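Local coordinates for structural protein ORF273 (Acidianus two-tailed virus, PDB 4ART), which is a structural protein of the virion, of unknown detailed function, with an unusual fold that stays stable in heat and acid, at residues 98-103 against 222-227; 102-107 against 216-221; 144-147 against 153-156; 206-211 against 229-234. One frame throughout, in Å; residues are numbered along the deposited sequence.

Contact 1: residues 98-103 against 222-227; sequences DFDEFL and VDHNNS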
loop_
_atom_site.group_PDB
_atom_site.type_symbol
_atom_site.label_atom_id
_atom_site.label_comp_id
_atom_site.label_asym_id
_atom_site.label_seq_id
_atom_site.Cartn_x
_atom_site.Cartn_y
_atom_site.Cartn_z
ATOM N N ASP A 98 12.473 3.837 7.616
ATOM C CA ASP A 98 12.454 5.297 7.480
ATOM C C ASP A 98 11.630 5.858 8.627
ATOM O O ASP A 98 10.483 5.443 8.819
ATOM C CB ASP A 98 11.871 5.735 6.107
ATOM C CG ASP A 98 11.759 7.249 5.936
ATOM O OD1 ASP A 98 12.722 7.964 6.299
ATOM O OD2 ASP A 98 10.708 7.722 5.422
ATOM N N PHE A 99 12.218 6.790 9.390
ATOM C CA PHE A 99 11.578 7.388 10.562
ATOM C C PHE A 99 10.320 8.185 10.276
ATOM O O PHE A 99 9.372 8.133 11.055
ATOM C CB PHE A 99 12.557 8.217 11.394
ATOM C CG PHE A 99 12.065 8.386 12.817
ATOM C CD1 PHE A 99 12.096 7.321 13.711
ATOM C CD2 PHE A 99 11.555 9.600 13.255
ATOM C CE1 PHE A 99 11.627 7.466 15.017
ATOM C CE2 PHE A 99 11.112 9.754 14.573
ATOM C CZ PHE A 99 11.135 8.681 15.439
ATOM N N ASP A 100 10.318 8.927 9.177
ATOM C CA ASP A 100 9.189 9.748 8.759
ATOM C C ASP A 100 7.982 8.878 8.419
ATOM O O ASP A 100 6.854 9.227 8.767
ATOM C CB ASP A 100 9.590 10.627 7.569
ATOM C CG ASP A 100 10.722 11.603 7.864
ATOM O OD1 ASP A 100 10.605 12.380 8.858
ATOM O OD2 ASP A 100 11.725 11.590 7.116
ATOM N N GLU A 101 8.234 7.731 7.761
ATOM C CA GLU A 101 7.227 6.752 7.352
ATOM C C GLU A 101 6.680 6.045 8.578
ATOM O O GLU A 101 5.472 5.832 8.668
ATOM C CB GLU A 101 7.830 5.743 6.371
ATOM C CG GLU A 101 6.767 4.966 5.616
ATOM C CD GLU A 101 7.285 4.091 4.494
ATOM O OE1 GLU A 101 8.214 4.527 3.773
ATOM O OE2 GLU A 101 6.746 2.973 4.323
ATOM N N PHE A 102 7.566 5.695 9.525
ATOM C CA PHE A 102 7.206 5.102 10.811
ATOM C C PHE A 102 6.207 6.014 11.539
ATOM O O PHE A 102 5.138 5.559 11.920
ATOM C CB PHE A 102 8.478 4.897 11.676
ATOM C CG PHE A 102 8.253 4.433 13.096
ATOM C CD1 PHE A 102 7.694 3.185 13.360
ATOM C CD2 PHE A 102 8.675 5.204 14.168
ATOM C CE1 PHE A 102 7.509 2.746 14.673
ATOM C CE2 PHE A 102 8.493 4.758 15.483
ATOM C CZ PHE A 102 7.916 3.534 15.725
ATOM N N LEU A 103 6.531 7.305 11.670
ATOM C CA LEU A 103 5.651 8.280 12.343
ATOM C C LEU A 103 4.339 8.452 11.599
ATOM O O LEU A 103 3.276 8.487 12.218
ATOM C CB LEU A 103 6.365 9.626 12.512
ATOM C CG LEU A 103 7.591 9.647 13.418
ATOM C CD1 LEU A 103 8.148 11.051 13.483
ATOM C CD2 LEU A 103 7.280 9.108 14.828
ATOM N N VAL A 222 5.356 11.753 3.649
ATOM C CA VAL A 222 6.205 10.702 3.094
ATOM C C VAL A 222 6.883 11.138 1.785
ATOM O O VAL A 222 8.080 10.864 1.589
ATOM C CB VAL A 222 5.442 9.331 3.001
ATOM C CG1 VAL A 222 6.348 8.211 2.477
ATOM C CG2 VAL A 222 4.866 8.949 4.364
ATOM N N ASP A 223 6.141 11.853 0.909
ATOM C CA ASP A 223 6.749 12.383 -0.319
ATOM C C ASP A 223 7.483 13.696 -0.035
ATOM O O ASP A 223 8.154 14.209 -0.935
ATOM C CB ASP A 223 5.745 12.519 -1.483
ATOM C CG ASP A 223 5.226 11.183 -1.997
ATOM O OD1 ASP A 223 6.057 10.275 -2.245
ATOM O OD2 ASP A 223 3.990 11.052 -2.175
ATOM N N HIS A 224 7.379 14.222 1.216
ATOM C CA HIS A 224 8.050 15.443 1.661
ATOM C C HIS A 224 7.768 16.664 0.779
ATOM O O HIS A 224 8.668 17.454 0.473
ATOM C CB HIS A 224 9.575 15.220 1.856
ATOM C CG HIS A 224 9.897 14.194 2.883
ATOM N ND1 HIS A 224 10.275 12.908 2.506
ATOM C CD2 HIS A 224 9.766 14.238 4.233
ATOM C CE1 HIS A 224 10.416 12.232 3.638
ATOM N NE2 HIS A 224 10.124 12.992 4.703
ATOM N N ASN A 225 6.510 16.800 0.358
ATOM C CA ASN A 225 6.123 17.910 -0.488
ATOM C C ASN A 225 5.378 18.894 0.378
ATOM O O ASN A 225 4.257 18.608 0.786
ATOM C CB ASN A 225 5.269 17.418 -1.677
ATOM C CG ASN A 225 5.087 18.511 -2.697
ATOM O OD1 ASN A 225 4.670 19.619 -2.374
ATOM N ND2 ASN A 225 5.478 18.261 -3.921
ATOM N N ASN A 226 6.017 20.048 0.682
ATOM C CA ASN A 226 5.461 21.086 1.557
ATOM C C ASN A 226 4.223 21.815 1.051
ATOM O O ASN A 226 3.480 22.342 1.864
ATOM C CB ASN A 226 6.539 22.086 2.006
ATOM C CG ASN A 226 7.020 21.844 3.409
ATOM O OD1 ASN A 226 7.576 20.779 3.731
ATOM N ND2 ASN A 226 6.797 22.838 4.286
ATOM N N SER A 227 3.987 21.851 -0.272
ATOM C CA SER A 227 2.815 22.521 -0.831
ATOM C C SER A 227 1.507 21.831 -0.381
ATOM O O SER A 227 0.457 22.456 -0.400
ATOM C CB SER A 227 2.922 22.601 -2.342
ATOM O OG SER A 227 2.704 21.310 -2.883
#
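His224 and Asp100 are joined by a single weak hydrogen bond at the surface, and the histidine that makes it is in the left-handed helical conformation. His224 is the first residue to leave helical geometry after helix 210-221, with phi at +55°. From there its ring reaches back to the first turn of helix 99-108, and NE2 donates a hydrogen bond to Asp100 OD2 over 3.2 Å. The bond is bent, 137° at the hydrogen. The acceptor lies at the ring edge, near the ring plane, while the carboxylate is turned 75° against the imidazole and the two side chains cross at about a right angle. Both carry CG beside the backbone N, which brings carboxylate and ring together. Asp98 caps the same helix: its OD2 takes a weak bond from Glu101 N, 3.4 Å away. This carboxylate also lies near the ring, with Asp98 OD2 5.4 Å from His224 NE2, so the acidic surroundings would probably favour a protonated histidine. Elsewhere in the contact, Val222 CG1 lies 4.3 Å from Glu101 OE1, a loose touch. Further on, Asn225 OD1 accepts from Ser227 N, closing an Asx turn, and also from Ser227 OG, while Asn225 ND2 bonds Ala129 and Glu131 of the second subunit. The contact ties the start of helix 99-108 to the linker between helices 210-221 and 229-242, with Phe102 packed against strands 139-146 and 154-161.

Contact 2: residues 102-107 against 216-221; sequences FLFDID and IPYHYY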
loop_
_atom_site.group_PDB
_atom_site.type_symbol
_atom_site.label_atom_id
_atom_site.label_comp_id
_atom_site.label_asym_id
_atom_site.label_seq_id
_atom_site.Cartn_x
_atom_site.Cartn_y
_atom_site.Cartn_z
ATOM N N PHE A 102 7.566 5.695 9.525
ATOM C CA PHE A 102 7.206 5.102 10.811
ATOM C C PHE A 102 6.207 6.014 11.539
ATOM O O PHE A 102 5.138 5.559 11.920
ATOM C CB PHE A 102 8.478 4.897 11.676
ATOM C CG PHE A 102 8.253 4.433 13.096
ATOM C CD1 PHE A 102 7.694 3.185 13.360
ATOM C CD2 PHE A 102 8.675 5.204 14.168
ATOM C CE1 PHE A 102 7.509 2.746 14.673
ATOM C CE2 PHE A 102 8.493 4.758 15.483
ATOM C CZ PHE A 102 7.916 3.534 15.725
ATOM N N LEU A 103 6.531 7.305 11.670
ATOM C CA LEU A 103 5.651 8.280 12.343
ATOM C C LEU A 103 4.339 8.452 11.599
ATOM O O LEU A 103 3.276 8.487 12.218
ATOM C CB LEU A 103 6.365 9.626 12.512
ATOM C CG LEU A 103 7.591 9.647 13.418
ATOM C CD1 LEU A 103 8.148 11.051 13.483
ATOM C CD2 LEU A 103 7.280 9.108 14.828
ATOM N N PHE A 104 4.402 8.470 10.263
ATOM C CA PHE A 104 3.197 8.579 9.449
ATOM C C PHE A 104 2.280 7.349 9.620
ATOM O O PHE A 104 1.070 7.492 9.769
ATOM C CB PHE A 104 3.543 8.857 7.982
ATOM C CG PHE A 104 2.332 8.925 7.108
ATOM C CD1 PHE A 104 1.544 10.075 7.078
ATOM C CD2 PHE A 104 1.960 7.839 6.332
ATOM C CE1 PHE A 104 0.379 10.121 6.315
ATOM C CE2 PHE A 104 0.819 7.905 5.533
ATOM C CZ PHE A 104 0.038 9.051 5.524
ATOM N N ASP A 105 2.861 6.151 9.602
ATOM C CA ASP A 105 2.127 4.907 9.802
ATOM C C ASP A 105 1.476 4.868 11.191
ATOM O O ASP A 105 0.357 4.411 11.292
ATOM C CB ASP A 105 3.053 3.690 9.621
ATOM C CG ASP A 105 3.493 3.406 8.188
ATOM O OD1 ASP A 105 3.150 4.217 7.279
ATOM O OD2 ASP A 105 4.220 2.407 7.981
ATOM N N ILE A 106 2.162 5.391 12.247
ATOM C CA ILE A 106 1.682 5.485 13.648
ATOM C C ILE A 106 0.439 6.375 13.724
ATOM O O ILE A 106 -0.566 6.007 14.329
ATOM C CB ILE A 106 2.783 6.107 14.585
ATOM C CG1 ILE A 106 3.959 5.173 14.835
ATOM C CG2 ILE A 106 2.208 6.639 15.925
ATOM C CD1 ILE A 106 5.085 5.875 15.653
ATOM N N ASP A 107 0.562 7.575 13.150
ATOM C CA ASP A 107 -0.426 8.648 13.203
ATOM C C ASP A 107 -1.612 8.526 12.217
ATOM O O ASP A 107 -2.709 9.006 12.520
ATOM C CB ASP A 107 0.302 10.017 13.138
ATOM C CG ASP A 107 1.342 10.216 14.242
ATOM O OD1 ASP A 107 1.061 9.820 15.407
ATOM O OD2 ASP A 107 2.427 10.784 13.947
ATOM N N ILE A 216 -3.218 12.787 0.412
ATOM C CA ILE A 216 -2.723 14.126 0.759
ATOM C C ILE A 216 -1.701 14.161 1.939
ATOM O O ILE A 216 -0.619 14.720 1.755
ATOM C CB ILE A 216 -3.875 15.145 0.868
ATOM C CG1 ILE A 216 -4.517 15.366 -0.527
ATOM C CG2 ILE A 216 -3.394 16.442 1.507
ATOM C CD1 ILE A 216 -5.821 16.090 -0.480
ATOM N N PRO A 217 -1.969 13.548 3.118
ATOM C CA PRO A 217 -0.953 13.572 4.184
ATOM C C PRO A 217 0.259 12.702 3.805
ATOM O O PRO A 217 1.370 12.997 4.247
ATOM C CB PRO A 217 -1.721 13.072 5.431
ATOM C CG PRO A 217 -3.160 13.188 5.082
ATOM C CD PRO A 217 -3.208 12.903 3.601
ATOM N N TYR A 218 0.076 11.675 2.928
ATOM C CA TYR A 218 1.189 10.861 2.463
ATOM C C TYR A 218 2.101 11.740 1.595
ATOM O O TYR A 218 3.330 11.638 1.689
ATOM C CB TYR A 218 0.656 9.623 1.683
ATOM C CG TYR A 218 1.745 8.675 1.224
ATOM C CD1 TYR A 218 2.421 8.886 0.034
ATOM C CD2 TYR A 218 2.114 7.576 1.998
ATOM C CE1 TYR A 218 3.448 8.035 -0.377
ATOM C CE2 TYR A 218 3.125 6.701 1.586
ATOM C CZ TYR A 218 3.793 6.939 0.401
ATOM O OH TYR A 218 4.808 6.094 0.006
ATOM N N HIS A 219 1.487 12.588 0.740
ATOM C CA HIS A 219 2.208 13.504 -0.139
ATOM C C HIS A 219 2.999 14.522 0.683
ATOM O O HIS A 219 4.147 14.812 0.361
ATOM C CB HIS A 219 1.236 14.185 -1.113
ATOM C CG HIS A 219 0.652 13.267 -2.145
ATOM N ND1 HIS A 219 1.345 12.138 -2.608
ATOM C CD2 HIS A 219 -0.526 13.346 -2.802
ATOM C CE1 HIS A 219 0.563 11.577 -3.515
ATOM N NE2 HIS A 219 -0.567 12.261 -3.680
ATOM N N TYR A 220 2.416 15.012 1.778
ATOM C CA TYR A 220 3.078 15.954 2.680
ATOM C C TYR A 220 4.161 15.266 3.561
ATOM O O TYR A 220 5.274 15.758 3.634
ATOM C CB TYR A 220 2.002 16.712 3.544
ATOM C CG TYR A 220 2.588 17.658 4.567
ATOM C CD1 TYR A 220 3.483 18.655 4.192
ATOM C CD2 TYR A 220 2.254 17.552 5.911
ATOM C CE1 TYR A 220 4.050 19.513 5.141
ATOM C CE2 TYR A 220 2.830 18.388 6.869
ATOM C CZ TYR A 220 3.721 19.373 6.478
ATOM O OH TYR A 220 4.236 20.228 7.421
ATOM N N TYR A 221 3.867 14.144 4.189
ATOM C CA TYR A 221 4.836 13.564 5.121
ATOM C C TYR A 221 5.810 12.609 4.563
ATOM O O TYR A 221 6.960 12.599 5.009
ATOM C CB TYR A 221 4.117 12.864 6.274
ATOM C CG TYR A 221 3.404 13.811 7.198
ATOM C CD1 TYR A 221 4.117 14.638 8.067
ATOM C CD2 TYR A 221 2.012 13.839 7.261
ATOM C CE1 TYR A 221 3.461 15.483 8.960
ATOM C CE2 TYR A 221 1.344 14.674 8.162
ATOM C CZ TYR A 221 2.073 15.497 9.008
ATOM O OH TYR A 221 1.426 16.330 9.907
#
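Phe104 faces Tyr221, Pro217 and Tyr218 where helices 102-107 and 216-221 run nearly antiparallel; the segment axes approach to 10.8 Å, with their directions at 155°. That spacing is bridged mainly by one ring. With CG anti to the backbone N (chi1 178°), Phe104 stretches straight across to the second helix, and its rim atoms meet successive parts of that helix. CE1 is 3.7 Å from Pro217 CB, which sits at the ring's edge and in its plane, and it also comes close to the proline carbonyl carbon. CZ rests against the start of Tyr218, 3.7 Å from the backbone N. One turn along, Tyr221 brings CD2 to 3.8 Å from Phe104 CD1, the two side chains crossing at about a right angle. Tyr218 reaches out beside the phenylalanine and turns its edge to the Phe104 face in an offset edge-to-face pair, centroids 5.8 Å apart and planes at 79°; Tyr218 CD2 is 3.8 Å from Phe104 CE2. Tyr221 is itself backed by its neighbour, as Tyr220 CD2 lies 3.6 Å above the centre of its ring. On its own helix, Phe104 also meets the ring of Tyr108. Pro217 cannot donate a backbone hydrogen bond, and helix 216-221 is kinked there, at one of the places where Phe104 touches. On the far side of this helix, His219 bonds Asp223 through ND1 and Glu195 of the second subunit through NE2. The whole is an antiparallel helix pair joined by a small aromatic cluster, with helix 99-108 lying between helix 210-221 and the large mixed sheet.

Contact 3: residues 144-147 against 153-156; sequences VVEF and QYLA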
loop_
_atom_site.group_PDB
_atom_site.type_symbol
_atom_site.label_atom_id
_atom_site.label_comp_id
_atom_site.label_asym_id
_atom_site.label_seq_id
_atom_site.Cartn_x
_atom_site.Cartn_y
_atom_site.Cartn_z
ATOM N N VAL A 144 3.625 -1.227 14.296
ATOM C CA VAL A 144 4.663 -0.730 13.381
ATOM C C VAL A 144 6.016 -0.865 14.035
ATOM O O VAL A 144 6.221 -0.365 15.142
ATOM C CB VAL A 144 4.407 0.719 12.850
ATOM C CG1 VAL A 144 5.337 1.058 11.681
ATOM C CG2 VAL A 144 2.944 0.916 12.449
ATOM N N VAL A 145 6.918 -1.585 13.381
ATOM C CA VAL A 145 8.276 -1.771 13.879
ATOM C C VAL A 145 9.251 -0.972 13.011
ATOM O O VAL A 145 9.244 -1.112 11.778
ATOM C CB VAL A 145 8.679 -3.258 13.992
ATOM C CG1 VAL A 145 9.983 -3.411 14.764
ATOM C CG2 VAL A 145 7.576 -4.078 14.652
ATOM N N GLU A 146 10.058 -0.124 13.662
ATOM C CA GLU A 146 11.097 0.692 13.036
ATOM C C GLU A 146 12.467 0.012 13.226
ATOM O O GLU A 146 12.862 -0.247 14.365
ATOM C CB GLU A 146 11.093 2.124 13.620
ATOM C CG GLU A 146 12.344 2.950 13.368
ATOM C CD GLU A 146 12.618 3.398 11.946
ATOM O OE1 GLU A 146 11.710 3.317 11.084
ATOM O OE2 GLU A 146 13.759 3.848 11.699
ATOM N N PHE A 147 13.186 -0.269 12.106
ATOM C CA PHE A 147 14.524 -0.887 12.126
ATOM C C PHE A 147 15.679 0.102 11.995
ATOM O O PHE A 147 15.559 1.091 11.283
ATOM C CB PHE A 147 14.632 -1.990 11.075
ATOM C CG PHE A 147 14.054 -3.296 11.557
ATOM C CD1 PHE A 147 12.686 -3.529 11.504
ATOM C CD2 PHE A 147 14.868 -4.268 12.118
ATOM C CE1 PHE A 147 12.146 -4.722 11.987
ATOM C CE2 PHE A 147 14.329 -5.463 12.595
ATOM C CZ PHE A 147 12.971 -5.683 12.529
ATOM N N GLN A 153 14.673 -0.890 16.414
ATOM C CA GLN A 153 14.784 0.289 17.264
ATOM C C GLN A 153 13.503 0.538 18.071
ATOM O O GLN A 153 13.594 0.733 19.284
ATOM C CB GLN A 153 15.108 1.551 16.443
ATOM C CG GLN A 153 16.294 1.481 15.486
ATOM C CD GLN A 153 16.611 2.866 14.974
ATOM O OE1 GLN A 153 17.153 3.706 15.696
ATOM N NE2 GLN A 153 16.225 3.163 13.739
ATOM N N TYR A 154 12.324 0.603 17.397
ATOM C CA TYR A 154 11.059 0.915 18.067
ATOM C C TYR A 154 9.871 0.106 17.604
ATOM O O TYR A 154 9.844 -0.397 16.483
ATOM C CB TYR A 154 10.718 2.418 17.938
ATOM C CG TYR A 154 11.872 3.352 18.231
ATOM C CD1 TYR A 154 12.294 3.586 19.544
ATOM C CD2 TYR A 154 12.531 4.022 17.205
ATOM C CE1 TYR A 154 13.344 4.466 19.826
ATOM C CE2 TYR A 154 13.598 4.885 17.471
ATOM C CZ TYR A 154 13.993 5.115 18.785
ATOM O OH TYR A 154 15.041 5.963 19.060
ATOM N N LEU A 155 8.864 0.026 18.481
ATOM C CA LEU A 155 7.568 -0.590 18.227
ATOM C C LEU A 155 6.492 0.364 18.687
ATOM O O LEU A 155 6.616 0.965 19.743
ATOM C CB LEU A 155 7.422 -1.969 18.945
ATOM C CG LEU A 155 6.009 -2.620 18.997
ATOM C CD1 LEU A 155 5.484 -2.973 17.609
ATOM C CD2 LEU A 155 5.991 -3.845 19.891
ATOM N N ALA A 156 5.458 0.535 17.860
ATOM C CA ALA A 156 4.279 1.323 18.175
ATOM C C ALA A 156 3.078 0.438 17.892
ATOM O O ALA A 156 3.014 -0.217 16.854
ATOM C CB ALA A 156 4.217 2.580 17.336
#
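Glu146 starts with CG anti to its own amide nitrogen (chi1 163°) and then bends at chi2 (69°), which lays its carboxylate alongside the chain of Gln153; the two point the same way, and Glu146 OE2 comes to 3.3 Å from Gln153 NE2. Gln153 runs extended beyond CG, and the same NE2 makes a weak bond to Phe147 O, also 3.3 Å long. Tyr154 also lies beside Glu146, pointing the same way, its ring edge turned to the glutamate chain, with CD2 4.0 Å from Glu146 CG. The backbone that carries these groups departs from regular pairing: Glu146 O accepts from both Gln153 N (2.8 Å) and Tyr154 N (3.2 Å), so two residues face one. This is a classic beta bulge near the turn end of the antiparallel hairpin formed by strands 139-146 and 154-161, in the middle of the seven-stranded mixed sheet. Glu146 N answers Tyr154 O at 2.8 Å, and beyond that Val144 and Ala156 form a regular hydrogen-bonded pair. Between the Glu146–Tyr154 and Val144–Ala156 pairs, Val145 and Leu155 make a non-hydrogen-bonded pair with their side chains on the opposite face, Val145 CG2 lying 3.8 Å from Leu155 CD1. Phe102 of helix 99-108 packs on the face carrying Val144, Glu146 and Tyr154. Strands 87-96 and 247-253 flank the hairpin, bonding the backbones of Val145 and Leu155 respectively.

Contact 4: residues 206-211 against 229-234; sequences AGYTYD and KDDALK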
loop_
_atom_site.group_PDB
_atom_site.type_symbol
_atom_site.label_atom_id
_atom_site.label_comp_id
_atom_site.label_asym_id
_atom_site.label_seq_id
_atom_site.Cartn_x
_atom_site.Cartn_y
_atom_site.Cartn_z
ATOM N N ALA A 206 -12.748 16.824 5.929
ATOM C CA ALA A 206 -12.527 18.173 5.401
ATOM C C ALA A 206 -12.925 18.314 3.896
ATOM O O ALA A 206 -12.242 18.976 3.117
ATOM C CB ALA A 206 -11.093 18.612 5.653
ATOM N N GLY A 207 -14.033 17.662 3.522
ATOM C CA GLY A 207 -14.573 17.695 2.171
ATOM C C GLY A 207 -13.973 16.705 1.193
ATOM O O GLY A 207 -14.360 16.677 0.022
ATOM N N TYR A 208 -13.005 15.913 1.647
ATOM C CA TYR A 208 -12.323 14.939 0.800
ATOM C C TYR A 208 -12.899 13.558 0.967
ATOM O O TYR A 208 -13.315 13.165 2.068
ATOM C CB TYR A 208 -10.834 14.871 1.184
ATOM C CG TYR A 208 -10.090 16.163 0.939
ATOM C CD1 TYR A 208 -9.679 16.517 -0.340
ATOM C CD2 TYR A 208 -9.749 17.005 1.995
ATOM C CE1 TYR A 208 -9.017 17.715 -0.578
ATOM C CE2 TYR A 208 -9.041 18.192 1.772
ATOM C CZ TYR A 208 -8.662 18.530 0.485
ATOM O OH TYR A 208 -7.955 19.680 0.240
ATOM N N THR A 209 -12.843 12.787 -0.110
ATOM C CA THR A 209 -13.209 11.379 -0.085
ATOM C C THR A 209 -12.092 10.726 0.739
ATOM O O THR A 209 -11.025 11.337 0.908
ATOM C CB THR A 209 -13.239 10.782 -1.468
ATOM O OG1 THR A 209 -11.944 10.860 -2.061
ATOM C CG2 THR A 209 -14.296 11.367 -2.355
ATOM N N TYR A 210 -12.328 9.504 1.239
ATOM C CA TYR A 210 -11.362 8.767 2.068
ATOM C C TYR A 210 -10.033 8.529 1.355
ATOM O O TYR A 210 -8.973 8.634 1.975
ATOM C CB TYR A 210 -11.979 7.426 2.491
ATOM C CG TYR A 210 -11.123 6.656 3.473
ATOM C CD1 TYR A 210 -11.145 6.955 4.834
ATOM C CD2 TYR A 210 -10.283 5.633 3.041
ATOM C CE1 TYR A 210 -10.341 6.259 5.740
ATOM C CE2 TYR A 210 -9.453 4.957 3.930
ATOM C CZ TYR A 210 -9.510 5.251 5.280
ATOM O OH TYR A 210 -8.728 4.544 6.144
ATOM N N ASP A 211 -10.087 8.148 0.069
ATOM C CA ASP A 211 -8.866 7.862 -0.680
ATOM C C ASP A 211 -7.989 9.102 -0.850
ATOM O O ASP A 211 -6.771 9.004 -0.739
ATOM C CB ASP A 211 -9.188 7.133 -2.009
ATOM C CG ASP A 211 -9.581 5.660 -1.831
ATOM O OD1 ASP A 211 -9.628 5.195 -0.679
ATOM O OD2 ASP A 211 -9.870 4.976 -2.863
ATOM N N LYS A 229 0.951 20.877 2.742
ATOM C CA LYS A 229 0.832 21.174 4.181
ATOM C C LYS A 229 -0.567 21.615 4.598
ATOM O O LYS A 229 -1.152 21.023 5.499
ATOM C CB LYS A 229 1.845 22.273 4.583
ATOM C CG LYS A 229 1.873 22.593 6.094
ATOM C CD LYS A 229 2.574 23.940 6.294
ATOM C CE LYS A 229 3.189 24.087 7.656
ATOM N NZ LYS A 229 3.394 25.521 8.024
ATOM N N ASP A 230 -1.068 22.696 3.979
ATOM C CA ASP A 230 -2.373 23.265 4.302
ATOM C C ASP A 230 -3.481 22.224 4.264
ATOM O O ASP A 230 -4.225 22.127 5.225
ATOM C CB ASP A 230 -2.712 24.448 3.407
ATOM C CG ASP A 230 -1.973 25.727 3.757
ATOM O OD1 ASP A 230 -1.198 25.725 4.752
ATOM O OD2 ASP A 230 -2.191 26.739 3.066
ATOM N N ASP A 231 -3.562 21.428 3.187
ATOM C CA ASP A 231 -4.580 20.385 3.054
ATOM C C ASP A 231 -4.400 19.244 4.053
ATOM O O ASP A 231 -5.390 18.801 4.600
ATOM C CB ASP A 231 -4.674 19.873 1.621
ATOM C CG ASP A 231 -4.988 20.933 0.592
ATOM O OD1 ASP A 231 -5.594 21.957 0.963
ATOM O OD2 ASP A 231 -4.688 20.702 -0.602
ATOM N N ALA A 232 -3.153 18.797 4.308
ATOM C CA ALA A 232 -2.857 17.719 5.261
ATOM C C ALA A 232 -3.280 18.100 6.672
ATOM O O ALA A 232 -3.830 17.267 7.390
ATOM C CB ALA A 232 -1.373 17.405 5.244
ATOM N N LEU A 233 -3.003 19.355 7.076
ATOM C CA LEU A 233 -3.356 19.858 8.402
ATOM C C LEU A 233 -4.882 19.948 8.538
ATOM O O LEU A 233 -5.406 19.597 9.592
ATOM C CB LEU A 233 -2.684 21.209 8.634
ATOM C CG LEU A 233 -1.216 21.249 9.095
ATOM C CD1 LEU A 233 -0.306 20.202 8.507
ATOM C CD2 LEU A 233 -0.653 22.640 8.961
ATOM N N LYS A 234 -5.597 20.377 7.463
ATOM C CA LYS A 234 -7.066 20.424 7.435
ATOM C C LYS A 234 -7.644 19.024 7.665
ATOM O O LYS A 234 -8.526 18.847 8.504
ATOM C CB LYS A 234 -7.588 21.018 6.103
ATOM C CG LYS A 234 -8.120 22.433 6.263
ATOM C CD LYS A 234 -8.485 23.095 4.937
ATOM C CE LYS A 234 -8.835 24.557 5.160
ATOM N NZ LYS A 234 -9.675 25.128 4.065
HETATM O O HOH W 1 -7.385 20.146 -2.410
#
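Tyr208 meets Asp231 at about a right angle, the tyrosine ring and the carboxylate turned 55° against each other. Tyr208 OH sits over the flat face of the Asp231 carboxylate, 3.2 Å above CG. Coming from above the plane, the hydroxyl has a poor angle to Asp231 OD1 at 3.4 Å, and that pair is not a hydrogen bond. A water probably helps bridge the two side chains. It is 2.8 Å from Tyr208 OH, at the edge of the ring and in its plane; its link to Asp231 OD2, at 3.3 Å, is long, and other acceptors compete for the water's protons. The tyrosine gets there with CG beside the backbone N and anti to the carbonyl carbon (chi1 -64°), a torsion that carries its OH over the acid. Ile216 of helix 210-221 packs against both the tyrosine and the aspartate. Asn192 of the second subunit also packs on Tyr208, and Asp189 of that subunit brings a second carboxylate close to Asp231 OD2, a pairing that would probably raise the proton affinity of one of the two acids. A second, smaller touch lies further along the helix, where Ala206 CB sits 3.8 Å from Lys234 O, resting on the backbone while the lysine chain leads away. The arrangement is a surface contact, probably water-bridged, between the loop leading into helix 210-221, with Thr209 at its N-cap, and the first turns of helix 229-242, beside the interface of the two subunits.

In the fold
Contacts 1 and 2, their centres 6 Å apart, both start from helix 99-108, meeting helix 210-221 and its following loop. Contact 4, about 12 Å from contact 2 centre to centre, shares helix 210-221 with it; Ile216 and Tyr220 of contact 2 pack on contact 4. Contact 3, in the seven-stranded sheet, is centred about 15 Å from the centre of contact 2 and 27 Å from that of contact 4; in sequence it falls between the halves of contacts 1 and 2. Contact 4 alternates with both: 206-211 precedes their second segments, 229-234 follows. Phe102 and Ile106 link the sheet to helix 99-108, giving layers of sheet, helix 99-108 and later helices, where contacts 1, 2 and 4 touch the second subunit.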